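Local coordinates for protein SnoK (Streptomyces nogalater, PDB 5EPA) that acts as a non-heme iron, 2-oxoglutarate-dependent carbocyclase in nogalamycin biosynthesis, probably sharing the oxygen-activating chemistry of the phytanoyl-CoA dioxygenase family, at residues Val76-Val81 against Leu120-Lys125; Ala82-Lys87 against Tyr115-Leu120; Gln179-Ser184 against Thr246-Val251. All blocks are in the same frame, centred on the assembly; numbering follows the deposited sequence.

Interaction 1. Residues Val76-Val81 against Leu120-Lys125; sequences VQVHYV and LVKEPK. With AKG (2-oxoglutaric acid), chain H.
Two neighbouring antiparallel strands of the major sheet of a cupin-type double-stranded beta-helix meet here, His79 paired with Val121 and Tyr80 with Leu120. His79 and Val121 form the hydrogen-bonded pair: His79 N donates to Val121 O at 2.9 Å, and Val121 N returns a bond to His79 O, also at 2.9 Å. The face bearing Val78, Leu120 and Lys122 lines the 2-oxoglutarate pocket. There Val78 CG1 packs against Leu120 CD2 at 4.1 Å, while its other methyl, CG2, turns to the ligand and meets O4 of 2-oxoglutarate at 3.6 Å. Lys122 runs out extended and then bends at its last torsion (chi4 -87°), bringing NZ to the corner at Gln77, where it bonds Gln77 O at 2.8 Å, with the donor tilted 32° from the carbonyl plane. NZ is gripped a second time by Thr130 OG1, which itself binds the ligand. The bend leaves CE 3.5 Å from ligand atom O4, whereas NZ stands further off, at 4.2 Å from O4. On the other face, which carries His79 and Val121, Glu123 OE2 accepts a bond from a water that receives a weak one from His79 ND1; Glu123 CG lies at the edge of the imidazole. The distal carboxylate of 2-oxoglutarate is thus bordered by methyl groups, aliphatic carbon and a lysine ammonium held by neutral oxygens. Arg233 NH2 bonds the ligand directly; the positive charge of Lys122, close by but not bonded to it, probably adds electrostatic stabilisation to the carboxylate.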
loop_
_atom_site.group_PDB
_atom_site.type_symbol
_atom_site.label_atom_id
_atom_site.label_comp_id
_atom_site.label_asym_id
_atom_site.label_seq_id
_atom_site.Cartn_x
_atom_site.Cartn_y
_atom_site.Cartn_z
ATOM N N VAL A 76 6.095 10.467 14.769
ATOM C CA VAL A 76 5.405 10.313 13.517
ATOM C C VAL A 76 6.170 9.354 12.626
ATOM O O VAL A 76 7.296 9.618 12.260
ATOM C CB VAL A 76 5.232 11.662 12.799
ATOM C CG1 VAL A 76 4.470 11.487 11.476
ATOM C CG2 VAL A 76 4.497 12.667 13.681
ATOM N N GLN A 77 5.535 8.264 12.215
ATOM C CA GLN A 77 6.035 7.423 11.127
ATOM C C GLN A 77 5.612 7.954 9.766
ATOM O O GLN A 77 6.427 8.055 8.864
ATOM C CB GLN A 77 5.548 5.978 11.293
ATOM C CG GLN A 77 6.032 5.353 12.572
ATOM C CD GLN A 77 5.489 3.963 12.835
ATOM O OE1 GLN A 77 5.304 3.145 11.935
ATOM N NE2 GLN A 77 5.183 3.711 14.090
ATOM N N VAL A 78 4.319 8.238 9.607
ATOM C CA VAL A 78 3.765 8.704 8.346
ATOM C C VAL A 78 2.617 9.667 8.603
ATOM O O VAL A 78 1.849 9.487 9.556
ATOM C CB VAL A 78 3.231 7.533 7.523
ATOM C CG1 VAL A 78 2.745 8.012 6.180
ATOM C CG2 VAL A 78 4.288 6.489 7.278
ATOM N N HIS A 79 2.530 10.734 7.808
ATOM C CA HIS A 79 1.306 11.587 7.790
ATOM C C HIS A 79 0.417 11.048 6.709
ATOM O O HIS A 79 0.897 10.832 5.582
ATOM C CB HIS A 79 1.595 13.041 7.508
ATOM C CG HIS A 79 2.063 13.792 8.697
ATOM N ND1 HIS A 79 3.125 14.664 8.649
ATOM C CD2 HIS A 79 1.636 13.795 9.979
ATOM C CE1 HIS A 79 3.337 15.173 9.855
ATOM N NE2 HIS A 79 2.429 14.676 10.675
ATOM N N TYR A 80 -0.862 10.824 7.018
ATOM C CA TYR A 80 -1.729 10.230 6.026
ATOM C C TYR A 80 -3.121 10.836 5.947
ATOM O O TYR A 80 -3.573 11.505 6.863
ATOM C CB TYR A 80 -1.841 8.719 6.249
ATOM C CG TYR A 80 -2.647 8.323 7.459
ATOM C CD1 TYR A 80 -2.060 8.184 8.686
ATOM C CD2 TYR A 80 -4.000 8.007 7.345
ATOM C CE1 TYR A 80 -2.796 7.775 9.807
ATOM C CE2 TYR A 80 -4.744 7.599 8.461
ATOM C CZ TYR A 80 -4.127 7.495 9.689
ATOM O OH TYR A 80 -4.838 7.106 10.777
ATOM N N VAL A 81 -3.775 10.581 4.815
ATOM C CA VAL A 81 -5.211 10.773 4.659
ATOM C C VAL A 81 -5.783 9.470 4.145
ATOM O O VAL A 81 -5.346 8.978 3.118
ATOM C CB VAL A 81 -5.557 11.865 3.676
ATOM C CG1 VAL A 81 -7.092 11.964 3.491
ATOM C CG2 VAL A 81 -5.012 13.186 4.156
ATOM N N LEU A 120 0.385 9.154 1.571
ATOM C CA LEU A 120 1.431 8.673 2.522
ATOM C C LEU A 120 2.684 9.532 2.465
ATOM O O LEU A 120 3.529 9.392 1.568
ATOM C CB LEU A 120 1.807 7.219 2.219
ATOM C CG LEU A 120 0.669 6.200 2.324
ATOM C CD1 LEU A 120 1.074 4.967 1.510
ATOM C CD2 LEU A 120 0.331 5.839 3.758
ATOM N N VAL A 121 2.782 10.447 3.424
ATOM C CA VAL A 121 3.800 11.519 3.398
ATOM C C VAL A 121 4.795 11.317 4.511
ATOM O O VAL A 121 4.400 11.004 5.645
ATOM C CB VAL A 121 3.150 12.910 3.564
ATOM C CG1 VAL A 121 4.172 13.975 3.912
ATOM C CG2 VAL A 121 2.459 13.328 2.279
ATOM N N LYS A 122 6.076 11.481 4.201
ATOM C CA LYS A 122 7.112 11.536 5.247
ATOM C C LYS A 122 7.876 12.856 5.162
ATOM O O LYS A 122 8.535 13.098 4.175
ATOM C CB LYS A 122 8.117 10.363 5.161
ATOM C CG LYS A 122 7.613 9.022 5.708
ATOM C CD LYS A 122 8.751 7.993 5.729
ATOM C CE LYS A 122 8.302 6.584 6.148
ATOM N NZ LYS A 122 8.314 6.406 7.614
ATOM N N GLU A 123 7.801 13.665 6.208
ATOM C CA GLU A 123 8.510 14.912 6.241
ATOM C C GLU A 123 9.970 14.646 6.587
ATOM O O GLU A 123 10.261 13.742 7.375
ATOM C CB GLU A 123 7.919 15.844 7.285
ATOM C CG GLU A 123 6.501 16.323 6.995
ATOM C CD GLU A 123 6.392 17.363 5.854
ATOM O OE1 GLU A 123 7.407 18.076 5.549
ATOM O OE2 GLU A 123 5.249 17.473 5.264
ATOM N N PRO A 124 10.887 15.437 6.007
ATOM C CA PRO A 124 12.320 15.250 6.226
ATOM C C PRO A 124 12.739 15.594 7.636
ATOM O O PRO A 124 12.296 16.588 8.184
ATOM C CB PRO A 124 12.959 16.223 5.240
ATOM C CG PRO A 124 11.907 17.291 4.995
ATOM C CD PRO A 124 10.593 16.579 5.120
ATOM N N LYS A 125 13.516 14.702 8.245
ATOM C CA LYS A 125 14.081 14.898 9.591
ATOM C C LYS A 125 13.055 14.933 10.734
ATOM O O LYS A 125 13.422 15.189 11.868
ATOM C CB LYS A 125 14.925 16.179 9.630
ATOM C CG LYS A 125 15.919 16.260 8.486
ATOM C CD LYS A 125 17.241 16.908 8.892
ATOM C CE LYS A 125 18.374 16.461 7.969
ATOM N NZ LYS A 125 18.113 16.903 6.566
HETATM C C1 AKG H . 1.888 0.204 2.622
HETATM O O1 AKG H . 1.733 0.779 1.515
HETATM O O2 AKG H . 1.332 -0.866 2.990
HETATM C C2 AKG H . 2.762 0.802 3.629
HETATM O O5 AKG H . 2.847 0.155 4.662
HETATM C C3 AKG H . 3.480 2.102 3.372
HETATM C C4 AKG H . 4.195 2.738 4.568
HETATM C C5 AKG H . 4.934 4.017 4.133
HETATM O O3 AKG H . 4.586 4.672 3.097
HETATM O O4 AKG H . 5.888 4.430 4.798
HETATM O O HOH W 1 3.114 16.639 6.590
#

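Interaction 2. Residues Ala82-Lys87 against Tyr115-Leu120; sequences AQAWQK and YSSDIL
Ser117 OG is gripped from two directions: Trp85 N donates a weak, bent bond to it at 3.0 Å, and His236 NE2 from the adjoining strand is its stronger partner. The hydroxyl sits between its own backbone N and carbonyl carbon (chi1 82°), a rotation that lifts it toward the turn; there it lies near the plane of the Trp85 indole, at the ring's edge, and 3.4 Å from Trp85 CB. The carbonyl of the same serine holds the turn as well. Ala84 N reaches Ser117 O at 2.9 Å in an almost straight N-H...O line (171°), though it comes from above the carbonyl plane, 47° out of it. These bonds seat the short 3-10 segment 84-86, which follows strand 76-81, across the strand 112-122 of the major sheet of the double-stranded beta-helix. Beside them Ala84 CB packs on Ile119 CG1 at 3.9 Å, and Ile119 continues that apolar patch to Cys57 and Val60 of helix 47-64. Waters fill in at two places. One bridges Ser116 OG at 2.7 Å and Asp118 OD1 at 2.8 Å, donating to the carboxylate, whose other oxygen, OD2, lies against Ala82 CA. Another, by Tyr115, accepts from Trp85 NE1 at 2.8 Å and from Gln86 NE2, and donates to Tyr115 O. Trp85 also touches Arg92 and Val95 of helix 92-95.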
loop_
_atom_site.group_PDB
_atom_site.type_symbol
_atom_site.label_atom_id
_atom_site.label_comp_id
_atom_site.label_asym_id
_atom_site.label_seq_id
_atom_site.Cartn_x
_atom_site.Cartn_y
_atom_site.Cartn_z
ATOM N N ALA A 82 -6.717 8.881 4.896
ATOM C CA ALA A 82 -7.306 7.586 4.536
ATOM C C ALA A 82 -8.521 7.784 3.599
ATOM O O ALA A 82 -9.062 8.869 3.495
ATOM C CB ALA A 82 -7.737 6.862 5.785
ATOM N N GLN A 83 -8.888 6.718 2.880
ATOM C CA GLN A 83 -9.954 6.767 1.855
ATOM C C GLN A 83 -9.744 7.955 0.923
ATOM O O GLN A 83 -10.687 8.640 0.517
ATOM C CB GLN A 83 -11.331 6.865 2.498
ATOM C CG GLN A 83 -11.816 5.570 3.133
ATOM C CD GLN A 83 -11.047 5.203 4.387
ATOM O OE1 GLN A 83 -10.428 4.136 4.459
ATOM N NE2 GLN A 83 -11.071 6.076 5.378
ATOM N N ALA A 84 -8.493 8.192 0.609
ATOM C CA ALA A 84 -8.084 9.439 0.009
ATOM C C ALA A 84 -8.666 9.661 -1.360
ATOM O O ALA A 84 -9.021 10.787 -1.701
ATOM C CB ALA A 84 -6.535 9.522 -0.067
ATOM N N TRP A 85 -8.761 8.598 -2.153
ATOM C CA TRP A 85 -9.227 8.723 -3.522
ATOM C C TRP A 85 -10.660 9.213 -3.593
ATOM O O TRP A 85 -11.068 9.768 -4.589
ATOM C CB TRP A 85 -9.102 7.424 -4.289
ATOM C CG TRP A 85 -10.149 6.420 -3.961
ATOM C CD1 TRP A 85 -10.081 5.449 -3.008
ATOM C CD2 TRP A 85 -11.400 6.234 -4.637
ATOM N NE1 TRP A 85 -11.236 4.703 -2.999
ATOM C CE2 TRP A 85 -12.051 5.147 -4.005
ATOM C CE3 TRP A 85 -12.067 6.920 -5.687
ATOM C CZ2 TRP A 85 -13.306 4.721 -4.386
ATOM C CZ3 TRP A 85 -13.314 6.482 -6.082
ATOM C CH2 TRP A 85 -13.939 5.399 -5.429
ATOM N N GLN A 86 -11.423 8.988 -2.527
ATOM C CA GLN A 86 -12.854 9.368 -2.488
ATOM C C GLN A 86 -12.977 10.838 -2.261
ATOM O O GLN A 86 -14.067 11.386 -2.374
ATOM C CB GLN A 86 -13.577 8.663 -1.344
ATOM C CG GLN A 86 -13.659 7.159 -1.456
ATOM C CD GLN A 86 -14.212 6.479 -0.208
ATOM O OE1 GLN A 86 -14.871 7.111 0.632
ATOM N NE2 GLN A 86 -13.958 5.177 -0.076
ATOM N N LYS A 87 -11.878 11.497 -1.903
ATOM C CA LYS A 87 -11.942 12.875 -1.378
ATOM C C LYS A 87 -11.497 13.938 -2.371
ATOM O O LYS A 87 -11.434 15.119 -2.044
ATOM C CB LYS A 87 -11.163 12.960 -0.069
ATOM C CG LYS A 87 -11.933 12.270 1.042
ATOM C CD LYS A 87 -11.100 11.871 2.227
ATOM C CE LYS A 87 -11.943 11.010 3.167
ATOM N NZ LYS A 87 -11.132 10.635 4.361
ATOM N N TYR A 115 -10.259 -1.182 -2.511
ATOM C CA TYR A 115 -10.650 -1.172 -1.112
ATOM C C TYR A 115 -10.544 0.235 -0.566
ATOM O O TYR A 115 -11.457 0.725 0.091
ATOM C CB TYR A 115 -9.808 -2.117 -0.212
ATOM C CG TYR A 115 -10.001 -1.792 1.258
ATOM C CD1 TYR A 115 -11.213 -1.965 1.860
ATOM C CD2 TYR A 115 -9.007 -1.218 2.004
ATOM C CE1 TYR A 115 -11.437 -1.623 3.187
ATOM C CE2 TYR A 115 -9.212 -0.887 3.345
ATOM C CZ TYR A 115 -10.463 -1.080 3.915
ATOM O OH TYR A 115 -10.686 -0.712 5.238
ATOM N N SER A 116 -9.408 0.864 -0.803
ATOM C CA SER A 116 -9.129 2.181 -0.246
ATOM C C SER A 116 -7.854 2.706 -0.860
ATOM O O SER A 116 -7.160 2.002 -1.618
ATOM C CB SER A 116 -8.945 2.118 1.270
ATOM O OG SER A 116 -8.958 3.408 1.835
ATOM N N SER A 117 -7.540 3.952 -0.530
ATOM C CA SER A 117 -6.219 4.480 -0.803
ATOM C C SER A 117 -5.805 5.421 0.298
ATOM O O SER A 117 -6.666 5.946 1.033
ATOM C CB SER A 117 -6.175 5.159 -2.175
ATOM O OG SER A 117 -6.666 6.483 -2.161
ATOM N N ASP A 118 -4.510 5.674 0.375
ATOM C CA ASP A 118 -3.993 6.607 1.347
ATOM C C ASP A 118 -2.963 7.533 0.731
ATOM O O ASP A 118 -2.126 7.100 -0.061
ATOM C CB ASP A 118 -3.277 5.882 2.475
ATOM C CG ASP A 118 -4.221 5.135 3.376
ATOM O OD1 ASP A 118 -4.664 4.039 2.990
ATOM O OD2 ASP A 118 -4.505 5.628 4.491
ATOM N N ILE A 119 -2.999 8.792 1.137
ATOM C CA ILE A 119 -1.894 9.676 0.883
ATOM C C ILE A 119 -0.870 9.387 1.967
ATOM O O ILE A 119 -1.208 9.331 3.156
ATOM C CB ILE A 119 -2.344 11.112 0.933
ATOM C CG1 ILE A 119 -3.177 11.460 -0.304
ATOM C CG2 ILE A 119 -1.132 12.030 0.973
ATOM C CD1 ILE A 119 -4.026 12.706 -0.105
ATOM N N LEU A 120 0.385 9.154 1.571
ATOM C CA LEU A 120 1.431 8.673 2.522
ATOM C C LEU A 120 2.684 9.532 2.465
ATOM O O LEU A 120 3.529 9.392 1.568
ATOM C CB LEU A 120 1.807 7.219 2.219
ATOM C CG LEU A 120 0.669 6.200 2.324
ATOM C CD1 LEU A 120 1.074 4.967 1.510
ATOM C CD2 LEU A 120 0.331 5.839 3.758
HETATM O O HOH W 2 -7.276 3.901 3.865
HETATM O O HOH W 3 -12.417 1.925 2.711
HETATM O O HOH W 4 -12.800 2.801 -1.590
#

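Interaction 3. Residues Gln179-Ser184 against Thr246-Val251; sequences QEHMTS and TYRPGV
The backbones of Thr183 and Gly250 come within 4.0 Å, CA to CA, where two irregular loops run 52° apart, joined by a bond from Val251 N to Met182 O at 3.3 Å. The His181 ring makes two different contacts. Its CG lies anti to the backbone N (chi1 -169°), which carries the ring to the facing loop, where NE2 donates a nearly straight bond to Pro249 O at 2.9 Å. The oxygen lies in the imidazole plane, while the donor approaches from above the plane of the carbonyl. One face of the same ring is taken by Arg248, which runs antiparallel to the histidine side chain. Arg248 CD sits over the ring centre in a CH-pi contact, 3.5 Å from the His181 centroid, and the guanidinium beyond it forms an offset stack on the imidazole, the group centres 4.0 Å apart and the planes 7° from parallel. Were His181 replaced by an alanine, the guanidinium of Arg248 would probably lose the ring it stacks on and be freer to turn, and Pro249 O would lose its side-chain donor. Glu180 is near Arg248 but beyond salt-bridge range; its carboxylate pairs with Arg175 and Arg178 instead. At the Val251 end of the contact, its methyls part: CG2 meets Met182 CE at 3.8 Å, and CG1 rests on Ser184 CA at 3.5 Å. Met182 also bonds through its backbone to Thr137, two residues after the iron ligand Asp135 in the chain. The arrangement is loop-to-loop packing at the periphery of a double-stranded beta-helix dioxygenase fold, joining the excursion after strand 164-166 to the chain beyond strand 246-247.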
loop_
_atom_site.group_PDB
_atom_site.type_symbol
_atom_site.label_atom_id
_atom_site.label_comp_id
_atom_site.label_asym_id
_atom_site.label_seq_id
_atom_site.Cartn_x
_atom_site.Cartn_y
_atom_site.Cartn_z
ATOM N N GLN A 179 0.397 -13.271 11.621
ATOM C CA GLN A 179 -0.554 -12.801 12.597
ATOM C C GLN A 179 -2.018 -12.874 12.089
ATOM O O GLN A 179 -2.912 -13.202 12.858
ATOM C CB GLN A 179 -0.227 -11.407 13.046
ATOM C CG GLN A 179 -1.147 -10.955 14.167
ATOM C CD GLN A 179 -0.555 -9.855 14.984
ATOM O OE1 GLN A 179 0.395 -9.185 14.556
ATOM N NE2 GLN A 179 -1.137 -9.606 16.161
ATOM N N GLU A 180 -2.220 -12.599 10.798
ATOM C CA GLU A 180 -3.562 -12.517 10.123
ATOM C C GLU A 180 -4.518 -11.363 10.388
ATOM O O GLU A 180 -5.066 -10.822 9.422
ATOM C CB GLU A 180 -4.472 -13.738 10.352
ATOM C CG GLU A 180 -3.915 -15.045 9.763
ATOM C CD GLU A 180 -5.006 -15.997 9.264
ATOM O OE1 GLU A 180 -6.229 -15.683 9.364
ATOM O OE2 GLU A 180 -4.628 -17.073 8.747
ATOM N N HIS A 181 -4.860 -11.106 11.651
ATOM C CA HIS A 181 -5.896 -10.168 11.925
ATOM C C HIS A 181 -5.860 -9.624 13.313
ATOM O O HIS A 181 -5.815 -10.402 14.254
ATOM C CB HIS A 181 -7.273 -10.749 11.679
ATOM C CG HIS A 181 -8.363 -9.713 11.697
ATOM N ND1 HIS A 181 -8.498 -8.762 10.698
ATOM C CD2 HIS A 181 -9.368 -9.480 12.579
ATOM C CE1 HIS A 181 -9.542 -7.995 10.958
ATOM N NE2 HIS A 181 -10.084 -8.409 12.095
ATOM N N MET A 182 -5.910 -8.296 13.433
ATOM C CA MET A 182 -6.094 -7.654 14.729
ATOM C C MET A 182 -7.516 -7.149 14.915
ATOM O O MET A 182 -7.973 -6.300 14.158
ATOM C CB MET A 182 -5.122 -6.495 14.884
ATOM C CG MET A 182 -3.682 -6.942 15.171
ATOM S SD MET A 182 -2.597 -5.605 15.687
ATOM C CE MET A 182 -3.122 -4.270 14.603
ATOM N N THR A 183 -8.218 -7.669 15.902
ATOM C CA THR A 183 -9.512 -7.143 16.244
ATOM C C THR A 183 -9.363 -5.830 17.038
ATOM O O THR A 183 -10.159 -4.910 16.877
ATOM C CB THR A 183 -10.296 -8.172 17.040
ATOM O OG1 THR A 183 -10.490 -9.308 16.212
ATOM C CG2 THR A 183 -11.676 -7.632 17.471
ATOM N N SER A 184 -8.359 -5.775 17.911
ATOM C CA SER A 184 -8.009 -4.572 18.654
ATOM C C SER A 184 -6.511 -4.485 18.829
ATOM O O SER A 184 -5.814 -5.488 18.645
ATOM C CB SER A 184 -8.683 -4.546 20.011
ATOM O OG SER A 184 -8.276 -5.574 20.850
ATOM N N THR A 246 -15.250 -9.534 2.061
ATOM C CA THR A 246 -16.310 -9.193 2.993
ATOM C C THR A 246 -15.765 -8.521 4.235
ATOM O O THR A 246 -14.543 -8.588 4.504
ATOM C CB THR A 246 -17.111 -10.416 3.432
ATOM O OG1 THR A 246 -16.267 -11.336 4.109
ATOM C CG2 THR A 246 -17.789 -11.105 2.235
ATOM N N TYR A 247 -16.666 -7.881 5.001
ATOM C CA TYR A 247 -16.281 -7.048 6.156
ATOM C C TYR A 247 -16.033 -7.879 7.435
ATOM O O TYR A 247 -16.774 -8.795 7.775
ATOM C CB TYR A 247 -17.325 -5.980 6.442
ATOM C CG TYR A 247 -17.153 -5.289 7.756
ATOM C CD1 TYR A 247 -15.940 -4.726 8.117
ATOM C CD2 TYR A 247 -18.186 -5.231 8.659
ATOM C CE1 TYR A 247 -15.768 -4.125 9.350
ATOM C CE2 TYR A 247 -18.039 -4.621 9.885
ATOM C CZ TYR A 247 -16.820 -4.086 10.229
ATOM O OH TYR A 247 -16.710 -3.467 11.442
ATOM N N ARG A 248 -14.897 -7.602 8.054
ATOM C CA ARG A 248 -14.511 -8.265 9.305
ATOM C C ARG A 248 -14.062 -7.229 10.313
ATOM O O ARG A 248 -13.072 -6.530 10.038
ATOM C CB ARG A 248 -13.339 -9.241 9.061
ATOM C CG ARG A 248 -13.009 -10.052 10.283
ATOM C CD ARG A 248 -11.709 -10.817 10.118
ATOM N NE ARG A 248 -11.481 -11.666 11.281
ATOM C CZ ARG A 248 -10.563 -12.630 11.347
ATOM N NH1 ARG A 248 -9.696 -12.837 10.345
ATOM N NH2 ARG A 248 -10.496 -13.367 12.456
ATOM N N PRO A 249 -14.754 -7.135 11.451
ATOM C CA PRO A 249 -14.465 -6.065 12.383
ATOM C C PRO A 249 -13.048 -6.110 12.888
ATOM O O PRO A 249 -12.483 -7.186 13.112
ATOM C CB PRO A 249 -15.402 -6.330 13.539
ATOM C CG PRO A 249 -16.553 -6.985 12.909
ATOM C CD PRO A 249 -15.969 -7.851 11.827
ATOM N N GLY A 250 -12.461 -4.935 12.982
ATOM C CA GLY A 250 -11.076 -4.850 13.382
ATOM C C GLY A 250 -10.634 -3.444 13.562
ATOM O O GLY A 250 -11.432 -2.506 13.455
ATOM N N VAL A 251 -9.322 -3.333 13.780
ATOM C CA VAL A 251 -8.720 -2.060 13.990
ATOM C C VAL A 251 -8.938 -1.514 12.554
ATOM O O VAL A 251 -9.140 -2.305 11.600
ATOM C CB VAL A 251 -7.213 -2.125 14.388
ATOM C CG1 VAL A 251 -7.027 -2.833 15.727
ATOM C CG2 VAL A 251 -6.360 -2.782 13.313
#

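How the interactions relate
Interactions 1 and 2 share strand 112-122 and Leu120, and they touch: Val81 O lies 3.1 Å from Ile119 N, a probable hydrogen bond carrying the pairing on from one into the other. Interaction 2 is the more buried, a turn packed on the sheet through serine oxygens and ordered waters. Interaction 1, partly buried, is true strand pairing, with a lysine and apolar groups turned to the bound 2-oxoglutarate. Interaction 3 stands apart, its centre 24 Å from that of interaction 1 and 19 Å from that of interaction 2. Partly exposed, it joins loops by an arginine-histidine stack, two hydrogen bonds and valine packing rather than by regular sheet bonds.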